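PDB 6K5J: GH3 beta-N-acetylglucosaminidase from Paenibacillaceae, which probably hydrolyses terminal N-acetylglucosamine residues from beta-linked oligosaccharides, as a glycoside hydrolase family 3 beta-N-acetylglucosaminidase. Local coordinates for residues G101-G106 and L527-T532; N146-V151 and D193-L198; G150-G155 and V181-G186; G156-V161 and L213-E218. All coordinates share one frame; numbering follows the deposited sequence. Where two conformers were deposited one is given.

Contact 1: residues G101-G106 and L527-T532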
loop_
_atom_site.group_PDB
_atom_site.type_symbol
_atom_site.label_atom_id
_atom_site.label_comp_id
_atom_site.label_asym_id
_atom_site.label_seq_id
_atom_site.Cartn_x
_atom_site.Cartn_y
_atom_site.Cartn_z
ATOM N N GLY A 101 -3.690 0.669 8.448
ATOM C CA GLY A 101 -3.702 1.021 7.047
ATOM C C GLY A 101 -4.865 1.934 6.708
ATOM O O GLY A 101 -5.656 2.330 7.559
ATOM N N ASN A 102 -4.973 2.246 5.418
ATOM C CA ASN A 102 -5.802 3.370 4.998
ATOM C C ASN A 102 -7.268 3.159 5.353
ATOM O O ASN A 102 -7.890 4.027 5.970
ATOM C CB ASN A 102 -5.624 3.623 3.501
ATOM C CG ASN A 102 -4.393 4.454 3.209
ATOM O OD1 ASN A 102 -3.501 4.589 4.062
ATOM N ND2 ASN A 102 -4.344 5.034 2.017
ATOM N N MET A 103 -7.852 2.020 4.974
ATOM C CA MET A 103 -9.287 1.916 5.210
ATOM C C MET A 103 -9.603 1.774 6.697
ATOM O O MET A 103 -10.656 2.235 7.146
ATOM C CB MET A 103 -9.912 0.768 4.408
ATOM C CG MET A 103 -11.455 0.876 4.398
ATOM S SD MET A 103 -12.282 -0.188 3.192
ATOM C CE MET A 103 -11.838 0.672 1.671
ATOM N N ALA A 104 -8.695 1.189 7.484
ATOM C CA ALA A 104 -8.866 1.223 8.935
ATOM C C ALA A 104 -8.879 2.662 9.443
ATOM O O ALA A 104 -9.713 3.033 10.283
ATOM C CB ALA A 104 -7.755 0.414 9.612
ATOM N N LEU A 105 -7.985 3.502 8.916
ATOM C CA LEU A 105 -7.976 4.909 9.308
ATOM C C LEU A 105 -9.243 5.620 8.837
ATOM O O LEU A 105 -9.781 6.475 9.549
ATOM C CB LEU A 105 -6.729 5.604 8.743
ATOM C CG LEU A 105 -5.393 5.255 9.423
ATOM C CD1 LEU A 105 -4.196 5.634 8.532
ATOM C CD2 LEU A 105 -5.295 5.948 10.784
ATOM N N GLY A 106 -9.720 5.290 7.634
ATOM C CA GLY A 106 -10.947 5.898 7.132
ATOM C C GLY A 106 -12.155 5.598 8.002
ATOM O O GLY A 106 -12.999 6.472 8.231
ATOM N N LEU A 527 -18.395 2.512 8.456
ATOM C CA LEU A 527 -17.986 1.956 7.171
ATOM C C LEU A 527 -17.619 3.078 6.196
ATOM O O LEU A 527 -18.476 3.919 5.880
ATOM C CB LEU A 527 -19.117 1.113 6.594
ATOM C CG LEU A 527 -18.869 0.478 5.229
ATOM C CD1 LEU A 527 -17.857 -0.649 5.338
ATOM C CD2 LEU A 527 -20.196 -0.020 4.636
ATOM N N PRO A 528 -16.371 3.153 5.729
ATOM C CA PRO A 528 -15.932 4.316 4.948
ATOM C C PRO A 528 -16.061 4.175 3.437
ATOM O O PRO A 528 -15.752 5.136 2.726
ATOM C CB PRO A 528 -14.456 4.432 5.349
ATOM C CG PRO A 528 -14.034 2.985 5.490
ATOM C CD PRO A 528 -15.239 2.270 6.077
ATOM N N ALA A 529 -16.498 3.027 2.928
ATOM C CA ALA A 529 -16.646 2.793 1.497
ATOM C C ALA A 529 -17.908 1.983 1.265
ATOM O O ALA A 529 -18.307 1.188 2.128
ATOM C CB ALA A 529 -15.427 2.056 0.908
ATOM N N PRO A 530 -18.564 2.151 0.117
ATOM C CA PRO A 530 -19.909 1.597 -0.054
ATOM C C PRO A 530 -19.908 0.111 -0.382
ATOM O O PRO A 530 -18.996 -0.420 -1.022
ATOM C CB PRO A 530 -20.478 2.412 -1.219
ATOM C CG PRO A 530 -19.263 2.774 -2.044
ATOM C CD PRO A 530 -18.181 3.032 -1.011
ATOM N N LEU A 531 -20.981 -0.553 0.045
ATOM C CA LEU A 531 -21.160 -1.967 -0.262
ATOM C C LEU A 531 -21.630 -2.192 -1.692
ATOM O O LEU A 531 -21.555 -3.321 -2.183
ATOM C CB LEU A 531 -22.152 -2.588 0.719
ATOM C CG LEU A 531 -21.772 -2.532 2.199
ATOM C CD1 LEU A 531 -22.823 -3.253 3.042
ATOM C CD2 LEU A 531 -20.392 -3.130 2.440
ATOM N N THR A 532 -22.131 -1.152 -2.359
ATOM C CA THR A 532 -22.455 -1.228 -3.773
ATOM C C THR A 532 -21.812 -0.053 -4.490
ATOM O O THR A 532 -21.655 1.032 -3.927
ATOM C CB THR A 532 -23.969 -1.236 -4.023
ATOM O OG1 THR A 532 -24.557 -0.064 -3.447
ATOM C CG2 THR A 532 -24.595 -2.473 -3.398
#
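Helix 102-108 of the glycoside hydrolase family 3 N-terminal domain receives the closing stretch of the chain here, with Met103 and Gly106 on the helix meeting Pro528 and Ala529 in the tail. The two surfaces illustrate how a helix lacking side chains at one point can seat a proline ring. Met103 CG sits 3.5 Å from Pro528 CG, and the two side chains cross at about a right angle. Its CG lies anti to the backbone N (chi1 -166°) and the chain stays extended until it bends at chi3, -72°. That last bend carries the terminal methyl toward the tail, where Met103 CE comes within 3.9 Å of Ala529 CB. One turn on, Pro528 CB rests against the helix backbone itself, 3.7 Å from Gly106 C. Gly106 matters for this closeness: a beta carbon at that position would point at the proline and stand about 3.4 Å from Pro528 CB, a tight fit. Tyr503 touches both Met103 and Pro528, so the seam between helix and tail is lined by a third residue. Polar backbone groups are engaged to the side, Met103 with Val151 and Pro528 with Gly156, while Glu504 accepts from Gly101 N at the helix cap. The side-chain contacts across the seam are apolar, methylene and methyl carbons against the proline ring and the alanine methyl, so the fit across it probably rests on shape, with the polar anchoring left to the flanks.

Contact 2: residues N146-V151 and D193-L198. With NAG (2-acetamido-2-deoxy-beta-D-glucopyranose), chain B.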
loop_
_atom_site.group_PDB
_atom_site.type_symbol
_atom_site.label_atom_id
_atom_site.label_comp_id
_atom_site.label_asym_id
_atom_site.label_seq_id
_atom_site.Cartn_x
_atom_site.Cartn_y
_atom_site.Cartn_z
ATOM N N ASN A 146 -13.293 -3.784 -6.582
ATOM C CA ASN A 146 -11.931 -3.422 -6.969
ATOM C C ASN A 146 -10.939 -4.468 -6.454
ATOM O O ASN A 146 -10.839 -4.674 -5.234
ATOM C CB ASN A 146 -11.566 -2.039 -6.437
ATOM C CG ASN A 146 -10.247 -1.523 -7.013
ATOM O OD1 ASN A 146 -9.255 -2.251 -7.091
ATOM N ND2 ASN A 146 -10.242 -0.264 -7.429
ATOM N N PRO A 147 -10.215 -5.163 -7.335
ATOM C CA PRO A 147 -9.361 -6.270 -6.889
ATOM C C PRO A 147 -7.959 -5.869 -6.465
ATOM O O PRO A 147 -7.211 -6.737 -6.003
ATOM C CB PRO A 147 -9.291 -7.156 -8.138
ATOM C CG PRO A 147 -9.267 -6.150 -9.266
ATOM C CD PRO A 147 -10.230 -5.041 -8.810
ATOM N N VAL A 148 -7.572 -4.606 -6.613
ATOM C CA VAL A 148 -6.202 -4.205 -6.321
ATOM C C VAL A 148 -6.107 -3.103 -5.268
ATOM O O VAL A 148 -5.072 -3.011 -4.582
ATOM C CB VAL A 148 -5.465 -3.787 -7.616
ATOM C CG1 VAL A 148 -6.132 -2.599 -8.259
ATOM C CG2 VAL A 148 -3.974 -3.507 -7.348
ATOM N N ILE A 149 -7.144 -2.291 -5.070
ATOM C CA ILE A 149 -7.093 -1.232 -4.063
ATOM C C ILE A 149 -7.707 -1.745 -2.759
ATOM O O ILE A 149 -6.977 -2.150 -1.848
ATOM C CB ILE A 149 -7.779 0.047 -4.583
ATOM C CG1 ILE A 149 -7.150 0.475 -5.915
ATOM C CG2 ILE A 149 -7.698 1.198 -3.543
ATOM C CD1 ILE A 149 -5.610 0.714 -5.870
ATOM N N GLY A 150 -9.037 -1.759 -2.657
ATOM C CA GLY A 150 -9.656 -2.321 -1.457
ATOM C C GLY A 150 -9.262 -1.524 -0.226
ATOM O O GLY A 150 -9.330 -0.290 -0.225
ATOM N N VAL A 151 -8.776 -2.211 0.821
ATOM C CA VAL A 151 -8.452 -1.521 2.081
ATOM C C VAL A 151 -7.230 -0.615 1.960
ATOM O O VAL A 151 -6.866 0.080 2.919
ATOM C CB VAL A 151 -8.236 -2.513 3.241
ATOM C CG1 VAL A 151 -9.504 -3.339 3.506
ATOM C CG2 VAL A 151 -7.024 -3.412 2.973
ATOM N N ASP A 193 -7.274 -5.305 -12.450
ATOM C CA ASP A 193 -6.017 -5.067 -11.753
ATOM C C ASP A 193 -4.946 -4.764 -12.793
ATOM O O ASP A 193 -4.708 -5.575 -13.695
ATOM C CB ASP A 193 -5.650 -6.294 -10.911
ATOM C CG ASP A 193 -4.367 -6.120 -10.120
ATOM O OD1 ASP A 193 -3.618 -5.146 -10.356
ATOM O OD2 ASP A 193 -4.096 -6.989 -9.260
ATOM N N SER A 194 -4.300 -3.600 -12.664
ATOM C CA SER A 194 -3.272 -3.227 -13.632
ATOM C C SER A 194 -2.011 -4.084 -13.518
ATOM O O SER A 194 -1.136 -3.986 -14.391
ATOM C CB SER A 194 -2.928 -1.733 -13.497
ATOM O OG SER A 194 -2.768 -1.339 -12.139
ATOM N N HIS A 195 -1.889 -4.918 -12.476
ATOM C CA HIS A 195 -0.815 -5.914 -12.466
ATOM C C HIS A 195 -0.989 -6.929 -13.589
ATOM O O HIS A 195 0.003 -7.464 -14.100
ATOM C CB HIS A 195 -0.769 -6.676 -11.138
ATOM C CG HIS A 195 -0.328 -5.858 -9.966
ATOM N ND1 HIS A 195 -1.207 -5.112 -9.210
ATOM C CD2 HIS A 195 0.888 -5.709 -9.387
ATOM C CE1 HIS A 195 -0.548 -4.520 -8.227
ATOM N NE2 HIS A 195 0.726 -4.860 -8.317
ATOM N N HIS A 196 -2.234 -7.216 -13.973
ATOM C CA HIS A 196 -2.543 -8.343 -14.843
ATOM C C HIS A 196 -3.197 -7.958 -16.152
ATOM O O HIS A 196 -3.156 -8.757 -17.093
ATOM C CB HIS A 196 -3.472 -9.339 -14.125
ATOM C CG HIS A 196 -2.961 -9.773 -12.789
ATOM N ND1 HIS A 196 -1.699 -10.302 -12.616
ATOM C CD2 HIS A 196 -3.524 -9.729 -11.558
ATOM C CE1 HIS A 196 -1.513 -10.576 -11.336
ATOM N NE2 HIS A 196 -2.604 -10.237 -10.672
ATOM N N ALA A 197 -3.802 -6.778 -16.234
ATOM C CA ALA A 197 -4.568 -6.355 -17.395
ATOM C C ALA A 197 -4.407 -4.848 -17.543
ATOM O O ALA A 197 -3.747 -4.192 -16.729
ATOM C CB ALA A 197 -6.042 -6.757 -17.247
ATOM N N LEU A 198 -5.017 -4.299 -18.593
ATOM C CA LEU A 198 -5.060 -2.859 -18.838
ATOM C C LEU A 198 -6.462 -2.355 -18.511
ATOM O O LEU A 198 -7.360 -2.400 -19.365
ATOM C CB LEU A 198 -4.693 -2.552 -20.289
ATOM C CG LEU A 198 -4.590 -1.091 -20.723
ATOM C CD1 LEU A 198 -3.571 -0.330 -19.870
ATOM C CD2 LEU A 198 -4.196 -1.031 -22.198
HETATM C C1 NAG B . 2.872 -1.523 -8.309
HETATM C C2 NAG B . 1.792 -0.923 -7.373
HETATM C C3 NAG B . 2.298 0.356 -6.682
HETATM C C4 NAG B . 3.680 0.151 -6.075
HETATM C C5 NAG B . 4.624 -0.362 -7.150
HETATM C C6 NAG B . 6.034 -0.605 -6.661
HETATM C C7 NAG B . -0.647 -0.998 -7.758
HETATM C C8 NAG B . -1.764 -0.583 -8.677
HETATM N N2 NAG B . 0.584 -0.636 -8.136
HETATM O O1 NAG B . 2.470 -2.805 -8.661
HETATM O O3 NAG B . 1.386 0.751 -5.662
HETATM O O4 NAG B . 4.173 1.377 -5.548
HETATM O O5 NAG B . 4.124 -1.617 -7.619
HETATM O O6 NAG B . 6.095 -1.725 -5.787
HETATM O O7 NAG B . -0.855 -1.612 -6.714
#
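Asp193 lies across Val148 at about a right angle, and following it outward shows how one carboxylate can serve both a loop and a ring. Its CB packs 4.0 Å from Pro147 CG. The next atom, Asp193 CG, is held anti to the backbone N (chi1 -179°) and meets Val148 CB at 3.6 Å. At the tip, OD2 stays beside the same valine, while OD1 approaches Val148 CG2 to 3.4 Å and accepts two hydrogen bonds from His195. The ring bond, His195 ND1 to Asp193 OD1, is 2.7 Å long; it uses the syn lone pair and lies almost in the imidazole plane. The backbone bond, His195 N to Asp193 OD1, is also 2.7 Å but comes from above the carboxylate plane, forming an Asx turn. Together they hold the histidine's rotation, and Val148 CG2 abuts the ring edge in its plane, 3.7 Å from His195 CE1. Replacing Asp193 by an alanine removes the OD1 that accepts both His195 bonds and would probably leave the His195 ring free to turn and open a gap beside Val148. The other loop is locked by its own Asx turn: Asn146 OD1 takes both Val148 N, in the carbonyl plane, and Ile149 N, from above it. His195 NE2 comes within 2.7 Å of the anomeric oxygen O1 of NAG, and is hydrogen-bonded to a glycerol, probably from the crystallisation liquor. A His-carboxylate pair on a loop after a barrel strand, beside the anomeric centre, is characteristic of the sugar site of GH3 beta-N-acetylglucosaminidases.

Contact 3: residues G150-G155 and V181-G186. With NAG (2-acetamido-2-deoxy-beta-D-glucopyranose), chain B.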
loop_
_atom_site.group_PDB
_atom_site.type_symbol
_atom_site.label_atom_id
_atom_site.label_comp_id
_atom_site.label_asym_id
_atom_site.label_seq_id
_atom_site.Cartn_x
_atom_site.Cartn_y
_atom_site.Cartn_z
ATOM N N GLY A 150 -9.037 -1.759 -2.657
ATOM C CA GLY A 150 -9.656 -2.321 -1.457
ATOM C C GLY A 150 -9.262 -1.524 -0.226
ATOM O O GLY A 150 -9.330 -0.290 -0.225
ATOM N N VAL A 151 -8.776 -2.211 0.821
ATOM C CA VAL A 151 -8.452 -1.521 2.081
ATOM C C VAL A 151 -7.230 -0.615 1.960
ATOM O O VAL A 151 -6.866 0.080 2.919
ATOM C CB VAL A 151 -8.236 -2.513 3.241
ATOM C CG1 VAL A 151 -9.504 -3.339 3.506
ATOM C CG2 VAL A 151 -7.024 -3.412 2.973
ATOM N N ARG A 152 -6.569 -0.619 0.801
ATOM C CA ARG A 152 -5.497 0.349 0.579
ATOM C C ARG A 152 -6.015 1.771 0.386
ATOM O O ARG A 152 -5.215 2.710 0.419
ATOM C CB ARG A 152 -4.661 -0.061 -0.638
ATOM C CG ARG A 152 -3.911 -1.363 -0.452
ATOM C CD ARG A 152 -3.388 -1.866 -1.788
ATOM N NE ARG A 152 -2.281 -1.048 -2.256
ATOM C CZ ARG A 152 -1.828 -1.031 -3.507
ATOM N NH1 ARG A 152 -2.412 -1.766 -4.438
ATOM N NH2 ARG A 152 -0.781 -0.281 -3.822
ATOM N N SER A 153 -7.319 1.950 0.194
ATOM C CA SER A 153 -7.953 3.255 0.097
ATOM C C SER A 153 -8.559 3.632 1.443
ATOM O O SER A 153 -9.052 2.767 2.168
ATOM C CB SER A 153 -9.057 3.237 -0.968
ATOM O OG SER A 153 -9.957 4.321 -0.791
ATOM N N TYR A 154 -8.534 4.934 1.778
ATOM C CA TYR A 154 -9.218 5.367 3.001
ATOM C C TYR A 154 -10.724 5.116 2.923
ATOM O O TYR A 154 -11.366 4.869 3.948
ATOM C CB TYR A 154 -8.984 6.854 3.282
ATOM C CG TYR A 154 -7.547 7.272 3.441
ATOM C CD1 TYR A 154 -6.814 6.922 4.575
ATOM C CD2 TYR A 154 -6.925 8.029 2.457
ATOM C CE1 TYR A 154 -5.492 7.320 4.720
ATOM C CE2 TYR A 154 -5.611 8.424 2.591
ATOM C CZ TYR A 154 -4.901 8.074 3.714
ATOM O OH TYR A 154 -3.594 8.466 3.821
ATOM N N GLY A 155 -11.313 5.201 1.736
ATOM C CA GLY A 155 -12.746 5.009 1.642
ATOM C C GLY A 155 -13.273 5.461 0.295
ATOM O O GLY A 155 -12.510 5.745 -0.631
ATOM N N VAL A 181 1.861 10.446 -3.679
ATOM C CA VAL A 181 0.445 10.102 -3.769
ATOM C C VAL A 181 0.203 9.286 -5.033
ATOM O O VAL A 181 0.803 9.544 -6.085
ATOM C CB VAL A 181 -0.432 11.367 -3.707
ATOM C CG1 VAL A 181 -0.325 11.973 -2.313
ATOM C CG2 VAL A 181 -0.029 12.391 -4.779
ATOM N N LYS A 182 -0.681 8.287 -4.936
ATOM C CA LYS A 182 -0.878 7.328 -6.018
ATOM C C LYS A 182 -2.328 6.849 -5.977
ATOM O O LYS A 182 -2.995 6.962 -4.949
ATOM C CB LYS A 182 0.132 6.166 -5.891
ATOM C CG LYS A 182 -0.065 5.259 -4.648
ATOM C CD LYS A 182 1.095 4.235 -4.533
ATOM C CE LYS A 182 0.817 3.160 -3.460
ATOM N NZ LYS A 182 2.021 2.256 -3.281
ATOM N N HIS A 183 -2.848 6.341 -7.100
ATOM C CA HIS A 183 -2.221 6.193 -8.407
ATOM C C HIS A 183 -2.952 7.123 -9.386
ATOM O O HIS A 183 -4.094 6.846 -9.778
ATOM C CB HIS A 183 -2.320 4.741 -8.905
ATOM C CG HIS A 183 -1.771 3.714 -7.952
ATOM N ND1 HIS A 183 -2.470 3.262 -6.851
ATOM C CD2 HIS A 183 -0.595 3.039 -7.953
ATOM C CE1 HIS A 183 -1.751 2.351 -6.217
ATOM N NE2 HIS A 183 -0.606 2.200 -6.862
ATOM N N PHE A 184 -2.290 8.206 -9.782
ATOM C CA PHE A 184 -2.963 9.288 -10.498
ATOM C C PHE A 184 -3.361 8.846 -11.910
ATOM O O PHE A 184 -2.565 8.213 -12.607
ATOM C CB PHE A 184 -2.037 10.511 -10.564
ATOM C CG PHE A 184 -2.643 11.700 -11.262
ATOM C CD1 PHE A 184 -2.491 11.870 -12.632
ATOM C CD2 PHE A 184 -3.352 12.653 -10.547
ATOM C CE1 PHE A 184 -3.056 12.965 -13.285
ATOM C CE2 PHE A 184 -3.914 13.762 -11.183
ATOM C CZ PHE A 184 -3.771 13.915 -12.556
ATOM N N PRO A 185 -4.562 9.231 -12.392
ATOM C CA PRO A 185 -5.541 10.109 -11.736
ATOM C C PRO A 185 -6.580 9.401 -10.862
ATOM O O PRO A 185 -7.588 10.015 -10.528
ATOM C CB PRO A 185 -6.236 10.796 -12.924
ATOM C CG PRO A 185 -6.204 9.757 -14.008
ATOM C CD PRO A 185 -4.882 9.020 -13.817
ATOM N N GLY A 186 -6.354 8.140 -10.494
ATOM C CA GLY A 186 -7.272 7.495 -9.573
ATOM C C GLY A 186 -7.648 6.091 -9.998
ATOM O O GLY A 186 -8.328 5.908 -11.007
HETATM C C1 NAG B . 2.872 -1.523 -8.309
HETATM C C2 NAG B . 1.792 -0.923 -7.373
HETATM C C3 NAG B . 2.298 0.356 -6.682
HETATM C C4 NAG B . 3.680 0.151 -6.075
HETATM C C5 NAG B . 4.624 -0.362 -7.150
HETATM C C6 NAG B . 6.034 -0.605 -6.661
HETATM C C7 NAG B . -0.647 -0.998 -7.758
HETATM C C8 NAG B . -1.764 -0.583 -8.677
HETATM N N2 NAG B . 0.584 -0.636 -8.136
HETATM O O1 NAG B . 2.470 -2.805 -8.661
HETATM O O3 NAG B . 1.386 0.751 -5.662
HETATM O O4 NAG B . 4.173 1.377 -5.548
HETATM O O5 NAG B . 4.124 -1.617 -7.619
HETATM O O6 NAG B . 6.095 -1.725 -5.787
HETATM O O7 NAG B . -0.855 -1.612 -6.714
#
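The imidazole of His183 turns its edge to Arg152, with NH2 in the ring plane and 3.7 Å from His183 CE1. Lys182 CG covers one face of that ring, 3.7 Å above its centre, and the acetamido methyl C8 of NAG lies over the opposite face, 3.5 Å above the plane and offset toward the rim. The Arg152 guanidinium in turn meets the sugar's acetamido group with its own edge: NH1 donates to NAG O7 over 2.8 Å, while NH2 adds only weak bonds to O7 and O3. Three side chains converge on the O3 hydroxyl. His183 NE2 shares a 2.7 Å hydrogen bond with NAG O3, and Lys182 NZ gives it another of 2.9 Å after a chain fully extended beyond CG. NZ also bonds to the carbonyl of Phe134, and both cationic groups share Glu85, which probably tempers the nearness of Lys182 to Arg152. Asp139 holds His183 ND1, fixing the ring's tilt. With a leucine in place of His183, NAG O3 would probably lose one partner and Asp139 its mate, while the acetyl methyl would sit against a differently shaped surface. A cis peptide precedes His183, at the corner where strand 178-184 turns. Lys182 and His183 open the sequence signature of GH3 beta-N-acetylglucosaminidases, and their convergence with Arg152 on O3 and the acetamido oxygen is characteristic of the pocket that recognises N-acetylglucosamine.

Contact 4: residues G156-V161 and L213-E218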
loop_
_atom_site.group_PDB
_atom_site.type_symbol
_atom_site.label_atom_id
_atom_site.label_comp_id
_atom_site.label_asym_id
_atom_site.label_seq_id
_atom_site.Cartn_x
_atom_site.Cartn_y
_atom_site.Cartn_z
ATOM N N GLY A 156 -14.598 5.531 0.218
ATOM C CA GLY A 156 -15.316 5.727 -1.024
ATOM C C GLY A 156 -15.771 7.136 -1.343
ATOM O O GLY A 156 -16.502 7.320 -2.323
ATOM N N THR A 157 -15.354 8.145 -0.581
ATOM C CA THR A 157 -15.706 9.518 -0.914
ATOM C C THR A 157 -14.449 10.351 -1.097
ATOM O O THR A 157 -13.435 10.134 -0.427
ATOM C CB THR A 157 -16.583 10.178 0.153
ATOM O OG1 THR A 157 -15.890 10.193 1.402
ATOM C CG2 THR A 157 -17.909 9.448 0.292
ATOM N N ALA A 158 -14.536 11.318 -2.014
ATOM C CA ALA A 158 -13.427 12.237 -2.223
ATOM C C ALA A 158 -13.114 13.019 -0.954
ATOM O O ALA A 158 -11.944 13.269 -0.646
ATOM C CB ALA A 158 -13.750 13.195 -3.371
ATOM N N GLU A 159 -14.149 13.404 -0.201
ATOM C CA GLU A 159 -13.936 14.231 0.985
ATOM C C GLU A 159 -13.094 13.502 2.026
ATOM O O GLU A 159 -12.146 14.068 2.584
ATOM C CB GLU A 159 -15.280 14.649 1.580
ATOM C CG GLU A 159 -15.167 15.696 2.669
ATOM C CD GLU A 159 -14.956 15.109 4.060
ATOM O OE1 GLU A 159 -15.175 13.889 4.259
ATOM O OE2 GLU A 159 -14.568 15.882 4.965
ATOM N N LEU A 160 -13.444 12.248 2.322
ATOM C CA LEU A 160 -12.714 11.496 3.340
ATOM C C LEU A 160 -11.280 11.226 2.900
ATOM O O LEU A 160 -10.336 11.410 3.678
ATOM C CB LEU A 160 -13.433 10.182 3.638
ATOM C CG LEU A 160 -12.711 9.297 4.660
ATOM C CD1 LEU A 160 -12.827 9.911 6.041
ATOM C CD2 LEU A 160 -13.266 7.870 4.639
ATOM N N VAL A 161 -11.102 10.793 1.650
ATOM C CA VAL A 161 -9.767 10.487 1.135
ATOM C C VAL A 161 -8.897 11.737 1.104
ATOM O O VAL A 161 -7.715 11.692 1.466
ATOM C CB VAL A 161 -9.877 9.818 -0.251
ATOM C CG1 VAL A 161 -8.522 9.768 -0.954
ATOM C CG2 VAL A 161 -10.440 8.401 -0.115
ATOM N N LEU A 213 -10.129 12.931 -9.182
ATOM C CA LEU A 213 -9.089 13.961 -9.139
ATOM C C LEU A 213 -9.064 14.759 -7.837
ATOM O O LEU A 213 -8.025 15.353 -7.514
ATOM C CB LEU A 213 -9.268 14.927 -10.321
ATOM C CG LEU A 213 -8.952 14.312 -11.693
ATOM C CD1 LEU A 213 -9.415 15.232 -12.826
ATOM C CD2 LEU A 213 -7.463 14.015 -11.826
ATOM N N ALA A 214 -10.174 14.798 -7.099
ATOM C CA ALA A 214 -10.304 15.739 -5.985
ATOM C C ALA A 214 -9.226 15.575 -4.917
ATOM O O ALA A 214 -8.635 16.590 -4.510
ATOM C CB ALA A 214 -11.716 15.633 -5.385
ATOM N N PRO A 215 -8.923 14.374 -4.410
ATOM C CA PRO A 215 -7.871 14.294 -3.382
ATOM C C PRO A 215 -6.489 14.617 -3.920
ATOM O O PRO A 215 -5.674 15.189 -3.182
ATOM C CB PRO A 215 -7.973 12.845 -2.871
ATOM C CG PRO A 215 -8.638 12.102 -3.961
ATOM C CD PRO A 215 -9.570 13.071 -4.638
ATOM N N PHE A 216 -6.206 14.296 -5.190
ATOM C CA PHE A 216 -4.922 14.689 -5.769
ATOM C C PHE A 216 -4.787 16.209 -5.838
ATOM O O PHE A 216 -3.717 16.750 -5.542
ATOM C CB PHE A 216 -4.750 14.066 -7.155
ATOM C CG PHE A 216 -4.598 12.569 -7.125
ATOM C CD1 PHE A 216 -3.395 11.991 -6.745
ATOM C CD2 PHE A 216 -5.662 11.741 -7.464
ATOM C CE1 PHE A 216 -3.248 10.605 -6.710
ATOM C CE2 PHE A 216 -5.519 10.352 -7.438
ATOM C CZ PHE A 216 -4.308 9.788 -7.071
ATOM N N ARG A 217 -5.863 16.907 -6.217
ATOM C CA ARG A 217 -5.850 18.373 -6.232
ATOM C C ARG A 217 -5.531 18.929 -4.857
ATOM O O ARG A 217 -4.739 19.868 -4.724
ATOM C CB ARG A 217 -7.207 18.926 -6.697
ATOM C CG ARG A 217 -7.482 18.840 -8.178
ATOM C CD ARG A 217 -8.684 19.733 -8.560
ATOM N NE ARG A 217 -9.839 19.509 -7.686
ATOM C CZ ARG A 217 -10.885 18.761 -8.030
ATOM N NH1 ARG A 217 -10.911 18.167 -9.220
ATOM N NH2 ARG A 217 -11.892 18.590 -7.185
ATOM N N GLU A 218 -6.160 18.375 -3.819
ATOM C CA GLU A 218 -5.930 18.874 -2.471
ATOM C C GLU A 218 -4.496 18.628 -2.028
ATOM O O GLU A 218 -3.903 19.473 -1.351
ATOM C CB GLU A 218 -6.913 18.227 -1.491
ATOM C CG GLU A 218 -8.370 18.514 -1.805
ATOM C CD GLU A 218 -8.712 19.983 -1.604
ATOM O OE1 GLU A 218 -7.990 20.653 -0.829
ATOM O OE2 GLU A 218 -9.691 20.466 -2.220
#
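Ala158 and Val161 on helix 158-174 pack against Ala214 and Pro215 on helix 213-222, two neighbouring helices on the outside of the TIM-barrel-type domain. The case shows how small side chains near helix starts let backbones draw close: the alpha carbons of Ala158 and Ala214 are 6.0 Å apart, and their CB methyls touch at 3.8 Å. Pro215 supplies the larger surface. Its ring presents CD to Ala158 CB at a longer 4.4 Å and CB to Val161 CG1 at 3.7 Å. Val161 is turned so that CG1 lies anti to the backbone N (chi1 167°), placing that branch on the proline, while CG2 lies anti to the carbonyl carbon and packs on the loop before the helix, near Gly155. Valine and proline cross obliquely, and Ile140 touches both from the loop after strand 132-133. A turn further along, Glu218 continues the same seam against Ala162 and Thr166, while its OE1 pairs with Arg222. On the outer side of helix 213-222, Arg217 folds back on its own helix: the chain bends at chi3, -49°, so that one face of the guanidinium lies over the backbone of Leu213 and Ala214, and NH1 reaches the carbonyl of Asp209. Phe216 turns the other way, inward, where it meets the Phe184 ring edge-to-face. The start of helix 158-174 is capped by Thr157, whose OG1 accepts a weak bond from Leu160 N at 3.3 Å.

Contacts 2, 3 and 4 lie within the barrel-type domain, and contact 1 joins it to the chain's end. Contact 1 closes the widest loop, and the other three are nested inside it; contact 4 alternates along the chain with contacts 2 and 3. Contacts 2 and 3 share Gly150 and Val151 and both border NAG, with centres about 11 Å apart; the centres of contacts 3 and 4 are about 9 Å apart, contact 4 lying on the helix side of strand 178-184. The run from 146 to 161 ties them together: sugar-site loop first, then the start of helix 158-174. Two backbone bonds join that run to contact 1, so the terminal tail is physically coupled to the loop that carries Arg152 to the sugar.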